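Local coordinates for protein Rd1NTF2_04 (Synthetic construct, PDB 6W3G) that is a de novo designed protein of the NTF2-like fold, probably made to explore pocket shapes in this fold and probably without a natural biological function, at residues H88-N92 and G93-Y97. Residues are numbered along the deposited sequence; the frame is centred on the assembly and turned at random.
Sequences HYEKN and GETTY
The carbonyl oxygen of Tyr89 is gripped by two donors: the amide of Thr96, with Thr96 N 2.8 Å from Tyr89 O, and a water that also bonds Thr96 OG1. A weaker CA-H...O contact from Thr95 CA reaches the same oxygen. Tyr89 N returns a bond to Thr96 O in the carbonyl plane, completing an antiparallel hydrogen-bonded pair. On the face that carries His88, Glu90, Thr95 and Tyr97, the non-hydrogen-bonded pair of His88 and Tyr97 meets edge-to-face. The Tyr97 edge leads with CD2, which stands 3.3 Å above the imidazole plane near its rim; the ring planes are inclined at 58°. Both residues hold CG anti to the carbonyl carbon (chi1 -54° in His88), and from there CD2 of Tyr97 reaches the imidazole. Thr95 CG2 lies over one face of the Tyr97 ring and also approaches His88 CB, at 4.1 Å. Replacing His88 by alanine would remove the imidazole face and is likely to leave the Tyr97 edge without its aromatic mate, the phenol ring freer to turn. At the turn, Lys91 N bonds Glu94 O at 2.8 Å almost straight (172°), whereas Glu94 N approaches Lys91 O from above the carbonyl plane. A second water accepts from Gly93 N and donates to Glu90 OE2, joining turn backbone to a strand carboxylate. With Asn92 and Gly93 both at positive phi in its two central positions, a type I' turn closes the beta hairpin between strands 80-91 and 94-106, neighbours in the long curved sheet of this NTF2-like fold.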
# COMPACT_ATOMS: atom_id res chain seq x y z
N HIS A 88 -3.92 -10.05 -4.68
CA HIS A 88 -4.39 -11.44 -4.67
C HIS A 88 -3.71 -12.14 -3.51
O HIS A 88 -2.49 -12.33 -3.52
CB HIS A 88 -4.05 -12.13 -5.99
CG HIS A 88 -4.53 -11.40 -7.21
ND1 HIS A 88 -4.13 -11.74 -8.48
CD2 HIS A 88 -5.39 -10.36 -7.36
CE1 HIS A 88 -4.71 -10.94 -9.36
NE2 HIS A 88 -5.48 -10.10 -8.70
N TYR A 89 -4.52 -12.54 -2.51
CA TYR A 89 -4.06 -13.23 -1.31
C TYR A 89 -4.41 -14.71 -1.43
O TYR A 89 -5.59 -15.07 -1.43
CB TYR A 89 -4.76 -12.65 -0.07
CG TYR A 89 -4.59 -11.17 0.19
CD1 TYR A 89 -3.46 -10.70 0.85
CD2 TYR A 89 -5.57 -10.26 -0.16
CE1 TYR A 89 -3.30 -9.35 1.11
CE2 TYR A 89 -5.42 -8.91 0.10
CZ TYR A 89 -4.28 -8.46 0.74
OH TYR A 89 -4.09 -7.12 1.02
N GLU A 90 -3.39 -15.57 -1.51
CA GLU A 90 -3.61 -17.01 -1.63
C GLU A 90 -3.35 -17.71 -0.30
O GLU A 90 -2.30 -17.50 0.32
CB GLU A 90 -2.71 -17.60 -2.71
CG GLU A 90 -2.91 -19.08 -2.89
CD GLU A 90 -2.02 -19.64 -3.96
OE1 GLU A 90 -1.26 -18.85 -4.55
OE2 GLU A 90 -2.09 -20.86 -4.20
N LYS A 91 -4.31 -18.55 0.11
CA LYS A 91 -4.20 -19.33 1.35
C LYS A 91 -4.87 -20.67 1.11
O LYS A 91 -6.10 -20.74 1.02
CB LYS A 91 -4.85 -18.60 2.52
CG LYS A 91 -4.63 -19.29 3.86
CD LYS A 91 -5.17 -18.46 5.02
CE LYS A 91 -4.81 -19.07 6.38
NZ LYS A 91 -3.34 -19.07 6.65
N ASN A 92 -4.07 -21.73 1.02
CA ASN A 92 -4.57 -23.10 1.03
C ASN A 92 -5.58 -23.33 -0.09
O ASN A 92 -6.68 -23.83 0.13
CB ASN A 92 -5.18 -23.43 2.39
CG ASN A 92 -5.30 -24.92 2.61
OD1 ASN A 92 -4.60 -25.71 1.95
ND2 ASN A 92 -6.17 -25.33 3.52
N GLY A 93 -5.18 -22.99 -1.31
CA GLY A 93 -6.03 -23.24 -2.46
C GLY A 93 -7.22 -22.33 -2.59
O GLY A 93 -8.14 -22.63 -3.36
N GLU A 94 -7.25 -21.24 -1.84
CA GLU A 94 -8.30 -20.23 -1.98
C GLU A 94 -7.61 -18.89 -2.18
O GLU A 94 -6.63 -18.59 -1.50
CB GLU A 94 -9.20 -20.20 -0.75
CG GLU A 94 -10.27 -19.16 -0.73
CD GLU A 94 -11.14 -19.30 0.50
OE1 GLU A 94 -10.83 -18.66 1.53
OE2 GLU A 94 -12.10 -20.10 0.45
N THR A 95 -8.09 -18.12 -3.14
CA THR A 95 -7.51 -16.82 -3.44
C THR A 95 -8.55 -15.75 -3.22
O THR A 95 -9.69 -15.89 -3.67
CB THR A 95 -6.98 -16.78 -4.87
OG1 THR A 95 -6.04 -17.86 -5.04
CG2 THR A 95 -6.29 -15.43 -5.14
N THR A 96 -8.16 -14.69 -2.52
CA THR A 96 -9.01 -13.54 -2.30
C THR A 96 -8.49 -12.40 -3.16
O THR A 96 -7.28 -12.20 -3.26
CB THR A 96 -9.01 -13.14 -0.82
OG1 THR A 96 -9.52 -14.22 -0.04
CG2 THR A 96 -9.89 -11.92 -0.58
N TYR A 97 -9.39 -11.67 -3.80
CA TYR A 97 -9.02 -10.62 -4.75
C TYR A 97 -9.54 -9.29 -4.23
O TYR A 97 -10.74 -9.02 -4.29
CB TYR A 97 -9.61 -10.92 -6.13
CG TYR A 97 -9.13 -12.21 -6.74
CD1 TYR A 97 -9.67 -13.44 -6.36
CD2 TYR A 97 -8.12 -12.21 -7.69
CE1 TYR A 97 -9.22 -14.62 -6.92
CE2 TYR A 97 -7.67 -13.39 -8.25
CZ TYR A 97 -8.22 -14.59 -7.86
OH TYR A 97 -7.77 -15.76 -8.42
O HOH W 1 -7.65 -16.32 0.44
O HOH W 2 -2.59 -22.04 -1.54